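Local coordinates for uncharacterized protein (Pyrococcus abyssi, PDB 5IFF) that acts as a restriction DNA glycosylase, R.PabI, which probably removes adenine bases from its recognition sequence and is held here as a tetramer on nonspecific double-stranded DNA, at residues K11-R20 with A176-V186; K133-I143 with P187-A197. The protein carries 2 engineered substitutions. One frame throughout, in Å; residues are numbered along the deposited sequence.

Contact 1 of 2, residues K11-R20 with A176-V186; sequences KIVVRLPITR and ARRNEVVKYEV. With nucleotides of chain C.
Strands 11-17 and 181-186 pair antiparallel in a small three-stranded sheet, with 11-17 in the middle and strand 4-8 along its other edge. Val14 and Tyr184 form a hydrogen-bonded pair, Val14 N reaching Tyr184 O at 2.9 Å, and Leu16 with Val182 repeats the pattern. Between them Arg15 faces Lys183 in a non-hydrogen-bonded pair. These two side chains run side by side, the methylene CD of Lys183 lying over one face of the Arg15 guanidinium, whose charge is met by Glu8 of strand 4-8. On the face carrying Val14 and Val182, Ile18 crosses Val182 at about a right angle, with CG1 of Ile18 pressed to 3.4 Å from CG1 of Val182; Trp58 and Ile56 of strand 54-59 cover this side. At one end Lys11, extended beyond CG, brings NZ to 3.0 Å from both OE1 and OE2 of Glu185, two weak hydrogen bonds within a salt bridge. An alanine in place of Glu185 would probably leave the Lys11 ammonium without this carboxylate and free its chain to swing. Past the strands, Asn179 in the type II turn 177-180 takes a bond from Arg20, NE to OD1 3.1 Å, tilted out of the guanidinium plane. OP2 of DC14 of chain C sits over the centre of one face of the same guanidinium, 3.2 Å from Arg20 CZ. The contact changes along its length, from a backbone-bonded sheet with one apolar and one partly charged face to a turn whose amide probably limits how the arginine can rotate beside a DNA phosphate.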
loop_
_atom_site.group_PDB
_atom_site.type_symbol
_atom_site.label_atom_id
_atom_site.label_comp_id
_atom_site.label_asym_id
_atom_site.label_seq_id
_atom_site.Cartn_x
_atom_site.Cartn_y
_atom_site.Cartn_z
ATOM N N LYS A 11 18.400 30.108 -16.465
ATOM C CA LYS A 11 17.515 29.980 -15.296
ATOM C C LYS A 11 17.397 28.534 -14.850
ATOM O O LYS A 11 17.501 27.619 -15.662
ATOM C CB LYS A 11 16.076 30.478 -15.596
ATOM C CG LYS A 11 16.046 31.849 -16.245
ATOM C CD LYS A 11 14.608 32.303 -16.476
ATOM C CE LYS A 11 14.645 33.658 -17.278
ATOM N NZ LYS A 11 13.355 33.861 -18.021
ATOM N N ILE A 12 17.140 28.340 -13.567
ATOM C CA ILE A 12 16.792 26.996 -13.101
ATOM C C ILE A 12 15.286 26.841 -13.370
ATOM O O ILE A 12 14.505 27.712 -13.001
ATOM C CB ILE A 12 17.097 26.798 -11.615
ATOM C CG1 ILE A 12 18.606 26.971 -11.347
ATOM C CG2 ILE A 12 16.554 25.436 -11.103
ATOM C CD1 ILE A 12 19.485 26.255 -12.361
ATOM N N VAL A 13 14.898 25.756 -14.037
ATOM C CA VAL A 13 13.488 25.550 -14.385
ATOM C C VAL A 13 13.002 24.226 -13.781
ATOM O O VAL A 13 13.789 23.252 -13.686
ATOM C CB VAL A 13 13.324 25.553 -15.912
ATOM C CG1 VAL A 13 11.888 25.174 -16.285
ATOM C CG2 VAL A 13 13.697 26.935 -16.504
ATOM N N VAL A 14 11.776 24.198 -13.271
ATOM C CA VAL A 14 11.208 22.932 -12.774
ATOM C C VAL A 14 9.926 22.625 -13.502
ATOM O O VAL A 14 9.064 23.519 -13.679
ATOM C CB VAL A 14 10.953 22.976 -11.277
ATOM C CG1 VAL A 14 10.477 21.590 -10.768
ATOM C CG2 VAL A 14 12.250 23.297 -10.565
ATOM N N ARG A 15 9.790 21.390 -13.965
ATOM C CA ARG A 15 8.514 21.020 -14.586
ATOM C C ARG A 15 7.713 20.163 -13.585
ATOM O O ARG A 15 8.253 19.212 -12.970
ATOM C CB ARG A 15 8.753 20.309 -15.910
ATOM C CG ARG A 15 9.327 21.245 -16.964
ATOM C CD ARG A 15 9.517 20.588 -18.300
ATOM N NE ARG A 15 9.700 21.554 -19.400
ATOM C CZ ARG A 15 10.802 22.260 -19.610
ATOM N NH1 ARG A 15 11.849 22.123 -18.804
ATOM N NH2 ARG A 15 10.866 23.098 -20.635
ATOM N N LEU A 16 6.453 20.563 -13.393
ATOM C CA LEU A 16 5.590 20.056 -12.340
ATOM C C LEU A 16 4.280 19.557 -12.892
ATOM O O LEU A 16 3.646 20.233 -13.725
ATOM C CB LEU A 16 5.319 21.157 -11.306
ATOM C CG LEU A 16 6.556 21.685 -10.563
ATOM C CD1 LEU A 16 6.153 22.877 -9.781
ATOM C CD2 LEU A 16 7.077 20.627 -9.607
ATOM N N PRO A 17 3.859 18.372 -12.433
ATOM C CA PRO A 17 2.547 17.827 -12.777
ATOM C C PRO A 17 1.456 18.632 -12.115
ATOM O O PRO A 17 1.565 19.079 -10.957
ATOM C CB PRO A 17 2.582 16.415 -12.202
ATOM C CG PRO A 17 3.494 16.546 -11.011
ATOM C CD PRO A 17 4.550 17.553 -11.416
ATOM N N ILE A 18 0.400 18.832 -12.874
ATOM C CA ILE A 18 -0.736 19.610 -12.429
ATOM C C ILE A 18 -1.976 18.739 -12.152
ATOM O O ILE A 18 -2.995 19.236 -11.641
ATOM C CB ILE A 18 -1.053 20.683 -13.523
ATOM C CG1 ILE A 18 0.136 21.588 -13.632
ATOM C CG2 ILE A 18 -2.152 21.591 -13.141
ATOM C CD1 ILE A 18 0.446 22.192 -12.313
ATOM N N THR A 19 -1.945 17.487 -12.577
ATOM C CA THR A 19 -3.194 16.693 -12.595
ATOM C C THR A 19 -3.179 15.402 -11.787
ATOM O O THR A 19 -4.219 14.762 -11.631
ATOM C CB THR A 19 -3.598 16.263 -14.032
ATOM O OG1 THR A 19 -2.596 15.387 -14.577
ATOM C CG2 THR A 19 -3.802 17.477 -14.942
ATOM N N ARG A 20 -2.030 14.953 -11.314
ATOM C CA ARG A 20 -2.103 13.647 -10.622
ATOM C C ARG A 20 -1.767 13.871 -9.179
ATOM O O ARG A 20 -0.671 13.579 -8.783
ATOM C CB ARG A 20 -1.148 12.623 -11.237
ATOM C CG ARG A 20 -1.410 12.306 -12.696
ATOM C CD ARG A 20 -1.970 10.915 -12.855
ATOM N NE ARG A 20 -1.335 10.193 -13.955
ATOM C CZ ARG A 20 -0.333 9.327 -13.814
ATOM N NH1 ARG A 20 0.170 8.717 -14.882
ATOM N NH2 ARG A 20 0.163 9.061 -12.609
ATOM N N ALA A 176 -6.555 22.068 -17.928
ATOM C CA ALA A 176 -5.339 21.228 -17.925
ATOM C C ALA A 176 -5.506 19.946 -18.775
ATOM O O ALA A 176 -6.511 19.263 -18.685
ATOM C CB ALA A 176 -4.962 20.872 -16.512
ATOM N N ARG A 177 -4.528 19.658 -19.628
ATOM C CA ARG A 177 -4.541 18.442 -20.449
ATOM C C ARG A 177 -4.310 17.210 -19.559
ATOM O O ARG A 177 -3.912 17.338 -18.394
ATOM C CB ARG A 177 -3.458 18.505 -21.534
ATOM C CG ARG A 177 -3.404 19.799 -22.338
ATOM C CD ARG A 177 -4.334 19.723 -23.535
ATOM N NE ARG A 177 -4.220 20.901 -24.398
ATOM C CZ ARG A 177 -4.651 20.961 -25.656
ATOM N NH1 ARG A 177 -5.226 19.907 -26.221
ATOM N NH2 ARG A 177 -4.492 22.078 -26.352
ATOM N N ARG A 178 -4.558 16.027 -20.114
ATOM C CA ARG A 178 -4.254 14.781 -19.426
ATOM C C ARG A 178 -2.758 14.700 -19.120
ATOM O O ARG A 178 -1.933 14.886 -20.014
ATOM C CB ARG A 178 -4.685 13.580 -20.268
ATOM C CG ARG A 178 -4.702 12.256 -19.510
ATOM C CD ARG A 178 -5.251 11.146 -20.390
ATOM N NE ARG A 178 -6.090 11.684 -21.462
ATOM C CZ ARG A 178 -7.386 11.960 -21.341
ATOM N NH1 ARG A 178 -8.007 11.757 -20.186
ATOM N NH2 ARG A 178 -8.065 12.448 -22.373
ATOM N N ASN A 179 -2.414 14.450 -17.861
ATOM C CA ASN A 179 -1.007 14.402 -17.435
ATOM C C ASN A 179 -0.237 15.699 -17.749
ATOM O O ASN A 179 0.964 15.682 -18.026
ATOM C CB ASN A 179 -0.299 13.209 -18.078
ATOM C CG ASN A 179 -0.993 11.890 -17.780
ATOM O OD1 ASN A 179 -1.433 11.652 -16.655
ATOM N ND2 ASN A 179 -1.104 11.032 -18.792
ATOM N N GLU A 180 -0.941 16.819 -17.702
ATOM C CA GLU A 180 -0.305 18.102 -17.990
ATOM C C GLU A 180 0.866 18.368 -17.057
ATOM O O GLU A 180 0.768 18.185 -15.846
ATOM C CB GLU A 180 -1.321 19.239 -17.889
ATOM C CG GLU A 180 -0.676 20.629 -17.979
ATOM C CD GLU A 180 -1.250 21.473 -19.101
ATOM O OE1 GLU A 180 -2.322 21.098 -19.603
ATOM O OE2 GLU A 180 -0.604 22.491 -19.469
ATOM N N VAL A 181 1.964 18.847 -17.638
ATOM C CA VAL A 181 3.107 19.309 -16.902
ATOM C C VAL A 181 3.372 20.814 -17.205
ATOM O O VAL A 181 3.358 21.206 -18.365
ATOM C CB VAL A 181 4.308 18.451 -17.279
ATOM C CG1 VAL A 181 5.558 19.101 -16.844
ATOM C CG2 VAL A 181 4.139 17.008 -16.676
ATOM N N VAL A 182 3.554 21.648 -16.173
ATOM C CA VAL A 182 3.774 23.073 -16.400
ATOM C C VAL A 182 5.197 23.425 -16.038
ATOM O O VAL A 182 5.901 22.626 -15.403
ATOM C CB VAL A 182 2.818 23.968 -15.593
ATOM C CG1 VAL A 182 1.354 23.702 -16.051
ATOM C CG2 VAL A 182 3.031 23.732 -14.087
ATOM N N LYS A 183 5.610 24.616 -16.451
ATOM C CA LYS A 183 7.004 25.036 -16.339
ATOM C C LYS A 183 7.087 26.241 -15.394
ATOM O O LYS A 183 6.301 27.194 -15.506
ATOM C CB LYS A 183 7.552 25.362 -17.736
ATOM C CG LYS A 183 8.973 25.891 -17.702
ATOM C CD LYS A 183 9.648 25.889 -19.083
ATOM C CE LYS A 183 9.345 27.136 -19.893
ATOM N NZ LYS A 183 10.319 27.254 -21.026
ATOM N N TYR A 184 8.028 26.190 -14.459
ATOM C CA TYR A 184 8.194 27.223 -13.457
ATOM C C TYR A 184 9.658 27.657 -13.355
ATOM O O TYR A 184 10.539 26.829 -13.053
ATOM C CB TYR A 184 7.712 26.692 -12.092
ATOM C CG TYR A 184 7.974 27.645 -10.957
ATOM C CD1 TYR A 184 7.353 28.887 -10.915
ATOM C CD2 TYR A 184 8.831 27.297 -9.918
ATOM C CE1 TYR A 184 7.614 29.786 -9.878
ATOM C CE2 TYR A 184 9.083 28.187 -8.869
ATOM C CZ TYR A 184 8.457 29.413 -8.845
ATOM O OH TYR A 184 8.726 30.288 -7.802
ATOM N N GLU A 185 9.923 28.955 -13.515
ATOM C CA GLU A 185 11.297 29.434 -13.401
ATOM C C GLU A 185 11.533 29.688 -11.929
ATOM O O GLU A 185 10.751 30.383 -11.277
ATOM C CB GLU A 185 11.518 30.696 -14.257
ATOM C CG GLU A 185 11.129 30.476 -15.739
ATOM C CD GLU A 185 11.267 31.729 -16.647
ATOM O OE1 GLU A 185 11.234 32.858 -16.126
ATOM O OE2 GLU A 185 11.426 31.564 -17.880
ATOM N N VAL A 186 12.588 29.089 -11.386
ATOM C CA VAL A 186 12.817 29.163 -9.947
ATOM C C VAL A 186 13.591 30.431 -9.668
ATOM O O VAL A 186 14.701 30.567 -10.147
ATOM C CB VAL A 186 13.630 27.932 -9.423
ATOM C CG1 VAL A 186 13.878 28.043 -7.870
ATOM C CG2 VAL A 186 12.899 26.624 -9.777
ATOM P P DC C 14 -1.795 5.217 -13.370
ATOM O OP1 DC C 14 -0.991 4.650 -14.455
ATOM O OP2 DC C 14 -2.106 6.669 -13.249
ATOM O "O5'" DC C 14 -3.229 4.530 -13.334
ATOM C "C5'" DC C 14 -3.334 3.131 -13.177
ATOM C "C4'" DC C 14 -4.659 2.769 -12.520
ATOM O "O4'" DC C 14 -4.709 3.332 -11.208
ATOM C "C3'" DC C 14 -5.916 3.311 -13.203
ATOM O "O3'" DC C 14 -6.455 2.331 -14.064
ATOM C "C2'" DC C 14 -6.869 3.586 -12.033
ATOM C "C1'" DC C 14 -6.025 3.260 -10.794
ATOM N N1 DC C 14 -6.272 4.208 -9.666
ATOM C C2 DC C 14 -7.145 3.802 -8.657
ATOM O O2 DC C 14 -7.628 2.664 -8.721
ATOM N N3 DC C 14 -7.447 4.660 -7.653
ATOM C C4 DC C 14 -6.908 5.852 -7.622
ATOM N N4 DC C 14 -7.226 6.632 -6.583
ATOM C C5 DC C 14 -5.996 6.314 -8.660
ATOM C C6 DC C 14 -5.717 5.468 -9.655
HETATM O O HOH W 1 16.922 30.463 -11.517
HETATM O O HOH W 2 -0.066 16.019 -14.486
#

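Contact 2 of 2, residues K133-I143 with P187-A197; sequences KELPSGEFIGI and PVDLMKELLKA
Ile141 reaches the helix with all three outer side-chain carbons. CG2 meets CB of Ala197 at 3.6 Å and touches CD2 of Leu194, while CD1 touches both CD1 of Leu190, at 3.8 Å, and CB of Glu193. With CG1 beside the backbone N, chi1 (-65°) sets the two branches, and chi2, an unstaggered 101°, turns CD1 to Leu190 and Glu193, so one residue spans two turns of the helix. CD1 of Ile143 packs on the same alanine, 3.9 Å from its CB. Leu135, opening the type I turn 135-138, completes the apolar layer: its CD1 rests 3.9 Å from CB of Leu190, and CD2 slides past CG of Glu193.

The polar border is Lys133, bent at chi3 and crossing Glu193 at about a right angle. Its NZ donates to OE1 of Glu193 at 2.7 Å from above the carboxylate plane, closing a salt bridge. Lys196 lies a turn further along the helix, with a long ion pair to the other carboxylate oxygen, so Glu193 probably balances two positive charges. Phe121 of the second subunit covers this edge, with a cation-pi contact to Lys133. At the opposite end a water donates to OG of Ser137, 2.7 Å away, and to OD2 of Asp189; the same hydroxyl gives its proton to OE1 of Glu139.

Two 2.8 Å N-to-O backbone bonds pair Lys133 with Ile141, and Phe140 and Gly142 bond through their backbones to Cys161 and Tyr159 of strand 154-163. Behind this shell, Leu194 touches Val158 and Ile60, seen to bind adenine in this protein though none is bound to this chain. The arrangement is a helix packed nearly parallel to strand 140-143 (axis angle 9°) across a beta hairpin of the large antiparallel sheet, next to the adenine site.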
loop_
_atom_site.group_PDB
_atom_site.type_symbol
_atom_site.label_atom_id
_atom_site.label_comp_id
_atom_site.label_asym_id
_atom_site.label_seq_id
_atom_site.Cartn_x
_atom_site.Cartn_y
_atom_site.Cartn_z
ATOM N N LYS A 133 6.571 32.021 5.197
ATOM C CA LYS A 133 7.121 33.275 4.639
ATOM C C LYS A 133 6.554 33.463 3.250
ATOM O O LYS A 133 6.409 32.480 2.505
ATOM C CB LYS A 133 8.673 33.213 4.582
ATOM C CG LYS A 133 9.334 34.546 4.176
ATOM C CD LYS A 133 10.871 34.388 4.145
ATOM C CE LYS A 133 11.471 34.284 5.544
ATOM N NZ LYS A 133 12.923 34.710 5.562
ATOM N N GLU A 134 6.274 34.701 2.864
ATOM C CA GLU A 134 5.734 34.948 1.528
ATOM C C GLU A 134 6.724 35.764 0.708
ATOM O O GLU A 134 7.243 36.756 1.202
ATOM C CB GLU A 134 4.383 35.682 1.600
ATOM C CG GLU A 134 3.858 35.998 0.210
ATOM C CD GLU A 134 2.555 36.845 0.209
ATOM O OE1 GLU A 134 1.876 36.933 1.257
ATOM O OE2 GLU A 134 2.233 37.405 -0.860
ATOM N N LEU A 135 6.981 35.349 -0.533
ATOM C CA LEU A 135 7.848 36.124 -1.434
ATOM C C LEU A 135 7.072 37.226 -2.157
ATOM O O LEU A 135 5.863 37.103 -2.330
ATOM C CB LEU A 135 8.489 35.204 -2.479
ATOM C CG LEU A 135 9.425 34.054 -2.053
ATOM C CD1 LEU A 135 10.138 33.489 -3.293
ATOM C CD2 LEU A 135 10.431 34.476 -0.990
ATOM N N PRO A 136 7.764 38.296 -2.614
ATOM C CA PRO A 136 7.043 39.374 -3.303
ATOM C C PRO A 136 6.284 38.836 -4.519
ATOM O O PRO A 136 5.196 39.317 -4.783
ATOM C CB PRO A 136 8.154 40.368 -3.707
ATOM C CG PRO A 136 9.322 40.042 -2.773
ATOM C CD PRO A 136 9.209 38.556 -2.477
ATOM N N SER A 137 6.800 37.804 -5.191
ATOM C CA SER A 137 6.110 37.329 -6.392
ATOM C C SER A 137 4.946 36.328 -6.096
ATOM O O SER A 137 4.296 35.821 -7.016
ATOM C CB SER A 137 7.128 36.722 -7.350
ATOM O OG SER A 137 8.038 35.848 -6.672
ATOM N N GLY A 138 4.678 36.073 -4.814
ATOM C CA GLY A 138 3.459 35.365 -4.401
ATOM C C GLY A 138 3.684 33.961 -3.834
ATOM O O GLY A 138 2.756 33.358 -3.231
ATOM N N GLU A 139 4.898 33.427 -4.000
ATOM C CA GLU A 139 5.186 32.069 -3.517
ATOM C C GLU A 139 5.168 32.062 -1.991
ATOM O O GLU A 139 5.553 33.054 -1.385
ATOM C CB GLU A 139 6.544 31.533 -4.031
ATOM C CG GLU A 139 6.603 31.233 -5.536
ATOM C CD GLU A 139 6.956 32.477 -6.385
ATOM O OE1 GLU A 139 7.085 33.609 -5.838
ATOM O OE2 GLU A 139 7.094 32.323 -7.608
ATOM N N PHE A 140 4.728 30.948 -1.387
ATOM C CA PHE A 140 4.756 30.784 0.070
ATOM C C PHE A 140 5.766 29.708 0.389
ATOM O O PHE A 140 5.825 28.705 -0.316
ATOM C CB PHE A 140 3.387 30.336 0.632
ATOM C CG PHE A 140 2.320 31.397 0.556
ATOM C CD1 PHE A 140 2.494 32.605 1.209
ATOM C CD2 PHE A 140 1.132 31.179 -0.137
ATOM C CE1 PHE A 140 1.506 33.586 1.172
ATOM C CE2 PHE A 140 0.154 32.169 -0.182
ATOM C CZ PHE A 140 0.342 33.363 0.461
ATOM N N ILE A 141 6.513 29.883 1.465
ATOM C CA ILE A 141 7.369 28.788 1.964
ATOM C C ILE A 141 6.866 28.482 3.342
ATOM O O ILE A 141 6.820 29.392 4.172
ATOM C CB ILE A 141 8.839 29.172 2.041
ATOM C CG1 ILE A 141 9.393 29.441 0.648
ATOM C CG2 ILE A 141 9.683 28.035 2.801
ATOM C CD1 ILE A 141 9.484 30.976 0.325
ATOM N N GLY A 142 6.429 27.239 3.575
ATOM C CA GLY A 142 5.852 26.875 4.855
ATOM C C GLY A 142 6.606 25.707 5.543
ATOM O O GLY A 142 7.145 24.837 4.867
ATOM N N ILE A 143 6.580 25.666 6.879
ATOM C CA ILE A 143 7.143 24.528 7.609
ATOM C C ILE A 143 6.118 24.053 8.621
ATOM O O ILE A 143 5.558 24.838 9.380
ATOM C CB ILE A 143 8.457 24.876 8.326
ATOM C CG1 ILE A 143 9.324 25.772 7.418
ATOM C CG2 ILE A 143 9.224 23.573 8.767
ATOM C CD1 ILE A 143 10.323 26.630 8.166
ATOM N N PRO A 187 13.011 31.355 -8.886
ATOM C CA PRO A 187 13.713 32.570 -8.491
ATOM C C PRO A 187 14.878 32.239 -7.537
ATOM O O PRO A 187 14.694 31.384 -6.664
ATOM C CB PRO A 187 12.627 33.375 -7.771
ATOM C CG PRO A 187 11.316 32.684 -8.092
ATOM C CD PRO A 187 11.726 31.250 -8.203
ATOM N N VAL A 188 16.036 32.909 -7.662
ATOM C CA VAL A 188 17.071 32.690 -6.638
ATOM C C VAL A 188 16.608 32.883 -5.203
ATOM O O VAL A 188 17.037 32.144 -4.349
ATOM C CB VAL A 188 18.299 33.619 -6.779
ATOM C CG1 VAL A 188 19.426 33.038 -6.005
ATOM C CG2 VAL A 188 18.736 33.712 -8.163
ATOM N N ASP A 189 15.759 33.876 -4.917
ATOM C CA ASP A 189 15.369 34.091 -3.528
ATOM C C ASP A 189 14.540 32.912 -2.974
ATOM O O ASP A 189 14.522 32.678 -1.770
ATOM C CB ASP A 189 14.606 35.412 -3.349
ATOM C CG ASP A 189 13.360 35.495 -4.197
ATOM O OD1 ASP A 189 13.152 34.603 -5.036
ATOM O OD2 ASP A 189 12.595 36.470 -4.046
ATOM N N LEU A 190 13.863 32.186 -3.851
ATOM C CA LEU A 190 13.089 31.040 -3.415
ATOM C C LEU A 190 14.059 29.926 -2.960
ATOM O O LEU A 190 13.783 29.191 -2.055
ATOM C CB LEU A 190 12.232 30.480 -4.521
ATOM C CG LEU A 190 11.447 29.225 -4.148
ATOM C CD1 LEU A 190 10.525 29.491 -2.968
ATOM C CD2 LEU A 190 10.637 28.653 -5.374
ATOM N N MET A 191 15.130 29.741 -3.699
ATOM C CA MET A 191 16.106 28.717 -3.335
ATOM C C MET A 191 16.750 29.107 -2.022
ATOM O O MET A 191 16.958 28.236 -1.160
ATOM C CB MET A 191 17.189 28.563 -4.424
ATOM C CG MET A 191 16.679 27.815 -5.709
ATOM S SD MET A 191 17.970 27.644 -6.992
ATOM C CE MET A 191 17.717 29.212 -7.911
ATOM N N LYS A 192 17.065 30.390 -1.875
ATOM C CA LYS A 192 17.611 30.841 -0.602
ATOM C C LYS A 192 16.658 30.579 0.566
ATOM O O LYS A 192 17.059 30.063 1.607
ATOM C CB LYS A 192 17.924 32.305 -0.651
ATOM C CG LYS A 192 19.046 32.639 -1.657
ATOM C CD LYS A 192 19.242 34.185 -1.635
ATOM C CE LYS A 192 20.302 34.689 -2.610
ATOM N NZ LYS A 192 20.241 36.222 -2.768
ATOM N N GLU A 193 15.399 30.961 0.391
ATOM C CA GLU A 193 14.450 30.807 1.496
ATOM C C GLU A 193 14.080 29.383 1.793
ATOM O O GLU A 193 13.728 29.106 2.939
ATOM C CB GLU A 193 13.175 31.641 1.233
ATOM C CG GLU A 193 13.424 33.176 1.197
ATOM C CD GLU A 193 13.980 33.733 2.511
ATOM O OE1 GLU A 193 13.773 33.125 3.582
ATOM O OE2 GLU A 193 14.619 34.797 2.497
ATOM N N LEU A 194 14.098 28.489 0.791
ATOM C CA LEU A 194 13.833 27.096 1.026
ATOM C C LEU A 194 15.011 26.473 1.840
ATOM O O LEU A 194 14.784 25.653 2.741
ATOM C CB LEU A 194 13.625 26.320 -0.292
ATOM C CG LEU A 194 12.206 26.514 -0.902
ATOM C CD1 LEU A 194 12.211 25.927 -2.351
ATOM C CD2 LEU A 194 11.175 25.798 0.037
ATOM N N LEU A 195 16.252 26.939 1.571
ATOM C CA LEU A 195 17.419 26.474 2.342
ATOM C C LEU A 195 17.283 26.983 3.743
ATOM O O LEU A 195 17.470 26.228 4.674
ATOM C CB LEU A 195 18.746 26.979 1.716
ATOM C CG LEU A 195 19.042 26.259 0.387
ATOM C CD1 LEU A 195 20.128 27.102 -0.379
ATOM C CD2 LEU A 195 19.521 24.782 0.561
ATOM N N LYS A 196 16.887 28.245 3.892
ATOM C CA LYS A 196 16.687 28.801 5.238
ATOM C C LYS A 196 15.568 28.095 5.981
ATOM O O LYS A 196 15.665 27.897 7.215
ATOM C CB LYS A 196 16.393 30.272 5.175
ATOM C CG LYS A 196 17.664 31.085 4.768
ATOM C CD LYS A 196 17.317 32.551 4.460
ATOM C CE LYS A 196 16.957 33.274 5.716
ATOM N NZ LYS A 196 17.151 34.745 5.522
ATOM N N ALA A 197 14.514 27.723 5.252
ATOM C CA ALA A 197 13.423 26.939 5.866
ATOM C C ALA A 197 13.951 25.619 6.473
ATOM O O ALA A 197 13.636 25.270 7.622
ATOM C CB ALA A 197 12.302 26.664 4.829
HETATM O O HOH W 3 10.082 37.017 -5.336
#

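From the N terminus, strand 11-17 enters contact 1 first, but its partner strand 181-186 comes only after the whole of the large antiparallel sheet has been traversed, a loop of about 155 residues. Residues 133-143 lie inside that loop. The helix they meet follows directly on strand 181-186, so contact 2 closes a shorter loop of 43 residues that crosses the first one and is not nested in it. The junction between strand and helix passes from one contact to the other, and Tyr184 OH lies 2.6 Å from Glu139 OE2, a probable hydrogen bond. Together they tie the small three-stranded sheet, the hairpin 133-143 and helix 188-201.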